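Local coordinates for protein chitosanase (Gynuella sunshinyii YC6258, PDB 6X2Q) that probably hydrolyses chitosan as a glycoside hydrolase family 46 chitosanase and binds a glucosamine oligomer in the cleft between its two lobes, at residues 16-21 with 229-234; 56-61 with 71-76; 131-136 with 221-226; 138-143 with 182-187. All blocks are in the same frame, centred on the assembly; numbering follows the deposited sequence.

Contact 1. Residues 16-21 with 229-234. Unlike the reference sequence in segment 16-21: A19 (reference Glu).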
# COMPACT_ATOMS: atom_id res chain seq x y z
N SER A 16 -1.98 -7.43 -3.47
CA SER A 16 -1.82 -7.42 -4.91
C SER A 16 -3.18 -7.58 -5.60
O SER A 16 -3.48 -6.85 -6.56
CB SER A 16 -0.85 -8.53 -5.33
OG SER A 16 -0.58 -8.44 -6.71
N ILE A 17 -4.01 -8.49 -5.11
CA ILE A 17 -5.36 -8.63 -5.66
C ILE A 17 -6.16 -7.36 -5.42
O ILE A 17 -6.86 -6.87 -6.32
CB ILE A 17 -6.06 -9.86 -5.05
CG1 ILE A 17 -5.45 -11.15 -5.60
CG2 ILE A 17 -7.57 -9.82 -5.32
CD1 ILE A 17 -5.83 -12.39 -4.80
N PHE A 18 -6.07 -6.79 -4.22
CA PHE A 18 -6.78 -5.56 -3.91
C PHE A 18 -6.51 -4.51 -4.97
O PHE A 18 -7.43 -3.82 -5.42
CB PHE A 18 -6.36 -5.02 -2.54
CG PHE A 18 -7.00 -5.74 -1.39
CD1 PHE A 18 -7.95 -6.73 -1.61
CD2 PHE A 18 -6.63 -5.45 -0.09
CE1 PHE A 18 -8.52 -7.41 -0.56
CE2 PHE A 18 -7.21 -6.12 0.97
CZ PHE A 18 -8.17 -7.10 0.74
N ALA A 19 -5.26 -4.37 -5.38
CA ALA A 19 -4.85 -3.25 -6.20
C ALA A 19 -4.87 -3.57 -7.69
O ALA A 19 -5.14 -2.67 -8.50
CB ALA A 19 -3.45 -2.81 -5.79
N ASN A 20 -4.60 -4.81 -8.09
CA ASN A 20 -4.40 -5.15 -9.49
C ASN A 20 -5.17 -6.38 -9.94
O ASN A 20 -4.96 -6.85 -11.07
CB ASN A 20 -2.91 -5.36 -9.78
CG ASN A 20 -2.09 -4.12 -9.51
OD1 ASN A 20 -1.00 -4.20 -8.95
ND2 ASN A 20 -2.64 -2.96 -9.88
N ASN A 21 -6.02 -6.94 -9.08
CA ASN A 21 -6.82 -8.14 -9.37
C ASN A 21 -5.97 -9.35 -9.78
O ASN A 21 -6.39 -10.17 -10.60
CB ASN A 21 -7.88 -7.86 -10.44
CG ASN A 21 -9.04 -8.84 -10.37
OD1 ASN A 21 -9.29 -9.44 -9.32
ND2 ASN A 21 -9.75 -9.01 -11.48
N ILE A 229 -7.85 -18.85 2.19
CA ILE A 229 -8.44 -17.52 2.20
C ILE A 229 -9.05 -17.27 0.83
O ILE A 229 -8.38 -17.42 -0.20
CB ILE A 229 -7.43 -16.44 2.57
CG1 ILE A 229 -6.97 -16.63 4.01
CG2 ILE A 229 -8.05 -15.05 2.41
CD1 ILE A 229 -6.07 -15.51 4.54
N ARG A 230 -10.33 -16.91 0.82
CA ARG A 230 -11.05 -16.56 -0.39
C ARG A 230 -11.09 -15.04 -0.51
O ARG A 230 -11.59 -14.36 0.40
CB ARG A 230 -12.46 -17.15 -0.38
CG ARG A 230 -13.27 -16.90 -1.64
CD ARG A 230 -14.75 -16.64 -1.31
NE ARG A 230 -15.64 -17.39 -2.19
CZ ARG A 230 -16.37 -16.85 -3.16
NH1 ARG A 230 -16.34 -15.53 -3.38
NH2 ARG A 230 -17.14 -17.62 -3.92
N ILE A 231 -10.55 -14.51 -1.60
CA ILE A 231 -10.64 -13.10 -1.94
C ILE A 231 -11.34 -12.99 -3.29
O ILE A 231 -10.92 -13.63 -4.26
CB ILE A 231 -9.26 -12.43 -1.99
CG1 ILE A 231 -8.53 -12.57 -0.65
CG2 ILE A 231 -9.41 -10.96 -2.34
CD1 ILE A 231 -9.21 -11.79 0.49
N SER A 232 -12.39 -12.16 -3.36
CA SER A 232 -13.09 -11.96 -4.63
C SER A 232 -13.48 -10.50 -4.83
O SER A 232 -14.53 -10.20 -5.42
CB SER A 232 -14.33 -12.85 -4.74
OG SER A 232 -15.04 -12.87 -3.53
N THR A 233 -12.64 -9.58 -4.35
CA THR A 233 -12.85 -8.14 -4.37
C THR A 233 -13.42 -7.62 -5.69
O THR A 233 -14.30 -6.76 -5.67
CB THR A 233 -11.52 -7.44 -4.09
OG1 THR A 233 -10.90 -8.03 -2.93
CG2 THR A 233 -11.73 -5.94 -3.87
N TRP A 234 -12.93 -8.12 -6.82
CA TRP A 234 -13.31 -7.58 -8.13
C TRP A 234 -14.18 -8.54 -8.93
O TRP A 234 -14.25 -8.41 -10.16
CB TRP A 234 -12.06 -7.23 -8.93
CG TRP A 234 -11.15 -6.26 -8.27
CD1 TRP A 234 -9.99 -6.54 -7.59
CD2 TRP A 234 -11.31 -4.84 -8.22
NE1 TRP A 234 -9.43 -5.38 -7.12
CE2 TRP A 234 -10.21 -4.32 -7.50
CE3 TRP A 234 -12.27 -3.94 -8.72
CZ2 TRP A 234 -10.05 -2.94 -7.27
CZ3 TRP A 234 -12.11 -2.58 -8.49
CH2 TRP A 234 -11.01 -2.10 -7.77

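Contact 2. Residues 56-61 with 71-76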
# COMPACT_ATOMS: atom_id res chain seq x y z
N VAL A 56 13.27 4.62 -5.11
CA VAL A 56 13.58 3.36 -5.78
C VAL A 56 14.68 3.58 -6.83
O VAL A 56 15.70 2.87 -6.85
CB VAL A 56 12.31 2.76 -6.40
CG1 VAL A 56 12.65 1.60 -7.32
CG2 VAL A 56 11.32 2.31 -5.31
N ILE A 57 14.49 4.58 -7.69
CA ILE A 57 15.44 4.79 -8.77
C ILE A 57 16.77 5.27 -8.22
O ILE A 57 17.83 4.81 -8.67
CB ILE A 57 14.84 5.75 -9.82
CG1 ILE A 57 13.66 5.04 -10.51
CG2 ILE A 57 15.88 6.20 -10.89
CD1 ILE A 57 12.77 5.95 -11.35
N GLN A 58 16.75 6.12 -7.20
CA GLN A 58 18.01 6.56 -6.59
C GLN A 58 18.77 5.38 -6.00
O GLN A 58 19.98 5.21 -6.25
CB GLN A 58 17.77 7.62 -5.53
CG GLN A 58 17.65 9.01 -6.12
CD GLN A 58 17.40 10.11 -5.10
OE1 GLN A 58 16.89 9.85 -4.00
NE2 GLN A 58 17.74 11.34 -5.46
N ARG A 59 18.10 4.54 -5.21
CA ARG A 59 18.81 3.40 -4.64
C ARG A 59 19.32 2.48 -5.74
O ARG A 59 20.44 1.97 -5.66
CB ARG A 59 17.91 2.66 -3.66
CG ARG A 59 17.49 3.55 -2.53
CD ARG A 59 16.68 2.82 -1.51
NE ARG A 59 17.50 1.87 -0.79
CZ ARG A 59 17.07 1.19 0.27
NH1 ARG A 59 15.85 1.40 0.73
NH2 ARG A 59 17.87 0.33 0.88
N TYR A 60 18.52 2.28 -6.79
CA TYR A 60 18.96 1.42 -7.87
C TYR A 60 20.17 2.02 -8.58
O TYR A 60 21.08 1.29 -8.99
CB TYR A 60 17.81 1.21 -8.84
CG TYR A 60 18.11 0.28 -10.00
CD1 TYR A 60 18.48 -1.04 -9.78
CD2 TYR A 60 18.02 0.73 -11.32
CE1 TYR A 60 18.74 -1.90 -10.85
CE2 TYR A 60 18.28 -0.11 -12.39
CZ TYR A 60 18.66 -1.42 -12.15
OH TYR A 60 18.91 -2.27 -13.22
N SER A 61 20.20 3.34 -8.69
CA SER A 61 21.28 4.01 -9.41
C SER A 61 22.57 3.97 -8.63
O SER A 61 23.66 4.04 -9.22
CB SER A 61 20.87 5.43 -9.73
OG SER A 61 19.86 5.42 -10.73
N PRO A 71 18.24 9.08 -16.54
CA PRO A 71 17.94 10.42 -17.09
C PRO A 71 16.75 11.11 -16.42
O PRO A 71 16.61 12.33 -16.54
CB PRO A 71 17.68 10.14 -18.58
CG PRO A 71 18.41 8.88 -18.86
CD PRO A 71 18.24 8.07 -17.62
N PHE A 72 15.89 10.37 -15.72
CA PHE A 72 14.73 10.98 -15.09
C PHE A 72 15.02 11.51 -13.69
O PHE A 72 14.17 12.19 -13.13
CB PHE A 72 13.58 9.98 -15.06
CG PHE A 72 13.16 9.51 -16.44
CD1 PHE A 72 12.34 10.30 -17.24
CD2 PHE A 72 13.61 8.30 -16.95
CE1 PHE A 72 11.94 9.89 -18.52
CE2 PHE A 72 13.23 7.87 -18.23
CZ PHE A 72 12.39 8.67 -19.02
N LEU A 73 16.21 11.26 -13.15
CA LEU A 73 16.49 11.67 -11.77
C LEU A 73 16.35 13.17 -11.53
O LEU A 73 15.73 13.54 -10.52
CB LEU A 73 17.88 11.17 -11.37
CG LEU A 73 17.90 9.71 -10.90
CD1 LEU A 73 19.34 9.29 -10.62
CD2 LEU A 73 17.04 9.59 -9.66
N PRO A 74 16.89 14.06 -12.37
CA PRO A 74 16.60 15.50 -12.17
C PRO A 74 15.11 15.82 -12.12
O PRO A 74 14.66 16.51 -11.20
CB PRO A 74 17.30 16.15 -13.37
CG PRO A 74 18.41 15.23 -13.69
CD PRO A 74 17.82 13.86 -13.49
N ARG A 75 14.34 15.33 -13.09
CA ARG A 75 12.92 15.65 -13.14
C ARG A 75 12.17 15.08 -11.93
O ARG A 75 11.42 15.80 -11.26
CB ARG A 75 12.32 15.13 -14.45
CG ARG A 75 10.94 15.69 -14.78
CD ARG A 75 10.79 17.14 -14.33
NE ARG A 75 9.42 17.60 -14.54
CZ ARG A 75 8.85 18.62 -13.89
NH1 ARG A 75 9.53 19.31 -12.98
NH2 ARG A 75 7.60 18.94 -14.17
N LEU A 76 12.37 13.79 -11.66
CA LEU A 76 11.80 13.17 -10.46
C LEU A 76 12.17 13.93 -9.20
O LEU A 76 11.33 14.14 -8.32
CB LEU A 76 12.26 11.72 -10.36
CG LEU A 76 11.82 10.85 -11.54
CD1 LEU A 76 12.38 9.44 -11.38
CD2 LEU A 76 10.31 10.83 -11.69

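Contact 3. Residues 131-136 with 221-226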
# COMPACT_ATOMS: atom_id res chain seq x y z
N ALA A 131 -1.57 -4.37 18.85
CA ALA A 131 -2.36 -5.24 17.97
C ALA A 131 -1.68 -6.59 17.80
O ALA A 131 -0.47 -6.66 17.55
CB ALA A 131 -2.56 -4.57 16.61
N GLN A 132 -2.45 -7.67 17.91
CA GLN A 132 -1.86 -8.99 17.82
C GLN A 132 -2.54 -9.93 16.84
O GLN A 132 -1.99 -11.00 16.57
CB GLN A 132 -1.84 -9.63 19.22
CG GLN A 132 -0.87 -8.90 20.14
CD GLN A 132 -0.54 -9.67 21.38
OE1 GLN A 132 -1.28 -9.62 22.35
NE2 GLN A 132 0.58 -10.39 21.35
N MET A 133 -3.68 -9.57 16.30
CA MET A 133 -4.28 -10.47 15.33
C MET A 133 -3.65 -10.24 13.96
O MET A 133 -3.51 -9.08 13.53
CB MET A 133 -5.79 -10.26 15.26
CG MET A 133 -6.48 -10.23 16.62
SD MET A 133 -8.29 -10.25 16.49
CE MET A 133 -8.57 -8.66 15.67
N PRO A 134 -3.24 -11.29 13.26
CA PRO A 134 -2.67 -11.10 11.91
C PRO A 134 -3.54 -10.26 10.98
O PRO A 134 -3.00 -9.49 10.16
CB PRO A 134 -2.53 -12.54 11.41
CG PRO A 134 -2.28 -13.34 12.69
CD PRO A 134 -3.13 -12.68 13.74
N LEU A 135 -4.87 -10.38 11.09
CA LEU A 135 -5.77 -9.60 10.24
C LEU A 135 -5.60 -8.10 10.47
O LEU A 135 -5.59 -7.31 9.52
CB LEU A 135 -7.23 -10.00 10.50
CG LEU A 135 -8.29 -9.20 9.74
CD1 LEU A 135 -8.14 -9.47 8.26
CD2 LEU A 135 -9.70 -9.56 10.18
N THR A 136 -5.46 -7.69 11.74
CA THR A 136 -5.18 -6.29 12.04
C THR A 136 -3.86 -5.83 11.39
O THR A 136 -3.78 -4.70 10.88
CB THR A 136 -5.14 -6.08 13.55
OG1 THR A 136 -6.30 -6.67 14.11
CG2 THR A 136 -5.14 -4.60 13.93
N GLY A 221 -14.53 -14.36 11.31
CA GLY A 221 -13.64 -14.85 12.34
C GLY A 221 -12.27 -15.27 11.87
O GLY A 221 -11.53 -15.88 12.65
N ASN A 222 -11.88 -14.96 10.63
CA ASN A 222 -10.53 -15.28 10.17
C ASN A 222 -9.58 -14.13 10.50
O ASN A 222 -9.02 -13.46 9.63
CB ASN A 222 -10.54 -15.61 8.69
CG ASN A 222 -9.25 -16.28 8.24
OD1 ASN A 222 -8.24 -16.23 8.96
ND2 ASN A 222 -9.25 -16.89 7.05
N THR A 223 -9.40 -13.91 11.80
CA THR A 223 -8.50 -12.88 12.31
C THR A 223 -7.04 -13.34 12.35
O THR A 223 -6.15 -12.52 12.63
CB THR A 223 -8.92 -12.47 13.71
OG1 THR A 223 -8.80 -13.62 14.57
CG2 THR A 223 -10.37 -11.97 13.72
N ASP A 224 -6.78 -14.62 12.11
CA ASP A 224 -5.46 -15.20 12.19
C ASP A 224 -4.91 -15.53 10.81
O ASP A 224 -3.76 -16.00 10.71
CB ASP A 224 -5.48 -16.45 13.09
CG ASP A 224 -6.35 -17.57 12.52
OD1 ASP A 224 -7.40 -17.28 11.90
OD2 ASP A 224 -5.98 -18.76 12.70
N LEU A 225 -5.68 -15.27 9.75
CA LEU A 225 -5.22 -15.41 8.37
C LEU A 225 -4.74 -16.84 8.11
O LEU A 225 -3.62 -17.07 7.65
CB LEU A 225 -4.12 -14.40 8.04
CG LEU A 225 -4.51 -12.92 8.07
CD1 LEU A 225 -3.31 -12.06 7.73
CD2 LEU A 225 -5.67 -12.65 7.13
N HIS A 226 -5.60 -17.80 8.42
CA HIS A 226 -5.36 -19.20 8.17
C HIS A 226 -5.94 -19.60 6.82
O HIS A 226 -6.97 -19.07 6.39
CB HIS A 226 -5.99 -20.05 9.27
CG HIS A 226 -7.48 -19.96 9.32
ND1 HIS A 226 -8.14 -19.16 10.23
CD2 HIS A 226 -8.44 -20.56 8.57
CE1 HIS A 226 -9.44 -19.27 10.04
NE2 HIS A 226 -9.65 -20.12 9.04

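Contact 4. Residues 138-143 with 182-187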
# COMPACT_ATOMS: atom_id res chain seq x y z
N LEU A 138 -2.50 -7.05 8.64
CA LEU A 138 -2.77 -6.94 7.22
C LEU A 138 -3.50 -5.64 6.92
O LEU A 138 -3.12 -4.89 6.01
CB LEU A 138 -3.57 -8.17 6.77
CG LEU A 138 -4.10 -8.11 5.35
CD1 LEU A 138 -2.96 -8.07 4.34
CD2 LEU A 138 -5.00 -9.30 5.09
N ALA A 139 -4.52 -5.32 7.73
CA ALA A 139 -5.29 -4.11 7.51
C ALA A 139 -4.43 -2.87 7.66
O ALA A 139 -4.57 -1.91 6.89
CB ALA A 139 -6.47 -4.05 8.48
N LEU A 140 -3.53 -2.86 8.64
CA LEU A 140 -2.64 -1.70 8.76
C LEU A 140 -1.66 -1.63 7.60
O LEU A 140 -1.29 -0.54 7.16
CB LEU A 140 -1.87 -1.75 10.08
CG LEU A 140 -2.75 -1.65 11.32
CD1 LEU A 140 -1.93 -2.02 12.57
CD2 LEU A 140 -3.35 -0.27 11.45
N TYR A 141 -1.24 -2.78 7.09
CA TYR A 141 -0.23 -2.79 6.03
C TYR A 141 -0.84 -2.36 4.71
O TYR A 141 -0.25 -1.55 3.97
CB TYR A 141 0.37 -4.19 5.94
CG TYR A 141 1.38 -4.40 4.84
CD1 TYR A 141 2.35 -3.45 4.55
CD2 TYR A 141 1.37 -5.58 4.12
CE1 TYR A 141 3.28 -3.68 3.55
CE2 TYR A 141 2.28 -5.83 3.13
CZ TYR A 141 3.24 -4.88 2.85
OH TYR A 141 4.14 -5.16 1.84
N ASP A 142 -2.04 -2.87 4.40
CA ASP A 142 -2.75 -2.43 3.22
C ASP A 142 -3.07 -0.95 3.29
O ASP A 142 -2.92 -0.23 2.29
CB ASP A 142 -4.03 -3.24 3.05
CG ASP A 142 -4.76 -2.91 1.76
OD1 ASP A 142 -4.17 -3.17 0.70
OD2 ASP A 142 -5.91 -2.40 1.81
N ALA A 143 -3.49 -0.46 4.46
CA ALA A 143 -3.80 0.96 4.59
C ALA A 143 -2.55 1.83 4.44
O ALA A 143 -2.59 2.90 3.83
CB ALA A 143 -4.50 1.25 5.92
N LYS A 182 -12.72 -3.14 13.71
CA LYS A 182 -13.94 -2.87 12.95
C LYS A 182 -14.14 -1.36 12.77
O LYS A 182 -14.49 -0.89 11.68
CB LYS A 182 -15.14 -3.49 13.66
CG LYS A 182 -16.35 -3.71 12.75
CD LYS A 182 -17.63 -3.55 13.52
CE LYS A 182 -18.54 -4.79 13.39
NZ LYS A 182 -19.94 -4.47 13.84
N THR A 183 -13.87 -0.60 13.83
CA THR A 183 -13.92 0.85 13.75
C THR A 183 -12.91 1.38 12.72
O THR A 183 -13.23 2.27 11.92
CB THR A 183 -13.65 1.43 15.14
OG1 THR A 183 -14.60 0.87 16.07
CG2 THR A 183 -13.79 2.92 15.13
N PHE A 184 -11.69 0.83 12.72
CA PHE A 184 -10.68 1.28 11.77
C PHE A 184 -11.13 1.04 10.34
O PHE A 184 -10.96 1.89 9.47
CB PHE A 184 -9.34 0.57 12.03
CG PHE A 184 -8.26 0.91 11.01
CD1 PHE A 184 -7.50 2.07 11.15
CD2 PHE A 184 -8.03 0.08 9.92
CE1 PHE A 184 -6.51 2.38 10.22
CE2 PHE A 184 -7.05 0.39 8.99
CZ PHE A 184 -6.29 1.54 9.14
N LEU A 185 -11.69 -0.14 10.06
CA LEU A 185 -12.13 -0.44 8.71
C LEU A 185 -13.26 0.50 8.27
O LEU A 185 -13.27 0.96 7.12
CB LEU A 185 -12.56 -1.90 8.61
CG LEU A 185 -11.47 -2.94 8.89
CD1 LEU A 185 -12.04 -4.37 8.86
CD2 LEU A 185 -10.29 -2.77 7.93
N LYS A 186 -14.19 0.83 9.18
CA LYS A 186 -15.28 1.73 8.82
C LYS A 186 -14.78 3.14 8.59
O LYS A 186 -15.22 3.82 7.65
CB LYS A 186 -16.36 1.72 9.91
CG LYS A 186 -17.12 0.40 9.97
CD LYS A 186 -18.39 0.50 10.81
CE LYS A 186 -18.06 0.72 12.26
NZ LYS A 186 -18.90 1.84 12.79
N ILE A 187 -13.86 3.60 9.43
CA ILE A 187 -13.22 4.89 9.23
C ILE A 187 -12.46 4.90 7.91
O ILE A 187 -12.52 5.88 7.15
CB ILE A 187 -12.33 5.23 10.43
CG1 ILE A 187 -13.22 5.64 11.62
CG2 ILE A 187 -11.29 6.30 10.06
CD1 ILE A 187 -12.48 5.93 12.89

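Contact 1. Residues 16-21 with 229-234
I17 and F18 bring both side chains and carbonyls to the segment 229-234. The apolar side is compact. CG1 of I17 lies beside the backbone N (chi1 -72°), which leaves CG2 anti to it and facing CG2 of I231 at 3.7 Å. The same I231 methyl lies 4.1 Å from CE1 of F18, whose side chain stands nearly perpendicular to that of I231. T233 OG1 comes to the edge of the phenyl ring, 3.4 Å from F18 CE1, while its hydrogen bond goes to S213.

Toward solvent the grip is polar. W234 NE1 donates to F18 O at 3.1 Å in the last turn of the helix, from 58° above the carbonyl plane, with that oxygen nearly in the ring plane; the bond to I17 O is weak. N21, at positive phi, sets OD1 3.4 Å from W234 CD1, its amide steeply inclined to the indole (planes 61° apart) and its ND2 held by D236. The indole is a broad part of the contact, yet W234 as a whole is still exposed.

Strand 229-231 pairs antiparallel with strand 238-240, which also packs on I17, and helix 209-219 lies against F18: a small sheet and a helix flank helix 5-20.

Contact 2. Residues 56-61 with 71-76
L73 reaches across to three residues of the helix 52-63 with its two methyl groups. CD2 touches both CG of Q58, at 3.6 Å, and CG2 of I57, at 3.8 Å, while CD1 approaches S61 OG at 3.9 Å. The I57 and L73 side chains lie alongside each other but head opposite ways. One turn further on, L76 makes the second apolar touch: its CD1 meets CD1 of I57 at 3.5 Å, one side chain lying almost square across the other. I57 thus serves both leucines with different branches, CG2 for L73 and CD1 for L76.

The next layer fixes these groups. S61 OG gives a hydrogen bond of 3.0 Å to I57 O from 40° above the carbonyl plane, and that oxygen also takes the helical bond from S61 N, so two donors from one residue share it. N67, in the connection between the helices, bonds to the same hydroxyl and ties the serine to the intervening loop. L54, on the same helix as I57, also touches both leucines; further out W97 presses on I57, and L93 of the helix 93-100 adjoins L76.

Two consecutive helices, roughly antiparallel and joined by a loop, make a helix-loop-helix unit, here part of one lobe of a two-lobed helical fold consistent with the lysozyme clan.

Contact 3. Residues 131-136 with 221-226
L135 and T223 share the one hydrogen bond between the two segments. The donor, L135 N, belongs to the first turn of helix 134-147, where backbone N-H groups lack helical acceptors; T223 O accepts it at 2.9 Å. The bond is fairly straight (163° at the hydrogen), although the donor stands 46° above the carbonyl plane.

Van der Waals packing surrounds this bond. The P134 ring rests on the turn, its CD 3.2 Å from T223 O. M133, at the N-cap position and with its chain extended at chi2 (-171°), sets SD 3.6 Å from CB of T223. On the other flank L225 packs against P134 and L135: its CD1 lies 3.8 Å from P134 CB, and its CD2 approaches L135 CD1, the two leucine side chains roughly perpendicular.

Polar bonds within 221-226 hold the turn in shape. N222 bridges to H226 through both ends of its amide: OD1 takes H226 N on a lone pair at 3.1 Å, and ND2 donates to H226 O. D224 OD1 receives H226 ND1 at 2.6 Å on its syn side, making a His-carboxylate pair whose imidazole has the N222 amide carbon over one face. L225 contributes a positive phi to this compact fold.

The segment opens with G221, the C-prime residue of the Schellman motif that ends helix 209-219, and leads on to strand 229-231. L217 and L218 of that helix touch L135, while E177, at the start of helix 177-193, binds M133 N and T136 OG1.

Contact 4. Residues 138-143 with 182-187
The segments 138-143 and 182-187 run in nearly the same direction, their axes 11.3 Å apart at closest approach and inclined at 22°, with A139 and L185 the residues nearest in register. That spacing is wide, and one large side chain does most to bridge it. F184, with CG anti to the backbone N (chi1 176°), extends straight out toward the other helix and brings the far end of its ring to A143. F184 CZ meets CB of A143 at 3.7 Å, with the methyl at the ring edge, near its plane. L140 comes from another direction: its CD2 stands over one face, displaced toward the rim, 4.2 Å from F184 CZ. The ring therefore has an alanine methyl at its edge and a leucine methyl above it. F184 CE2 also lies 4.0 Å from A139 O, obliquely.

Helices 134-147 and 177-193 are two long members of the helical lobe, consistent with a lysozyme-clan fold, and the chain passes through helix 156-167 on its way from one to the other. Where helix 134-147 finishes, I145, Q146 and H147 line the sugar-binding pocket, two to four residues beyond A143.

A139 is the smaller partner of the second touch, its CB 4.1 Å from CD2 of L185. The W180 ring meets F184 with nearly parallel planes, and L156 and T163 of helix 156-167 also touch F184. L140 reaches A126 and L129 of helix 104-129 as well. Around the helix from these apolar residues, D142 forms salt bridges to R210 and R188.

Contacts 1, 3 and 4 form a continuous cluster, whereas contact 2 stands apart. Contacts 3 and 4 share helix 134-147 and meet where L225 CD2 lies 4.0 Å from L138 CD2. Contact 1 joins contact 4 through F18 CD2 and D142 OD1, 3.4 Å apart, and contact 3 where I229 CG1 packs on N222 ND2. Contact 2 lies on the opposite side of the chain's centre, about 31 Å from contact 1 and 32 Å from contact 4, centre to centre. The bound glucosamine units lie between: the side chains of F18, A143 and Q58 are about 9, 10 and 11 Å from a sugar. Packing on both lobes thus flanks the cleft.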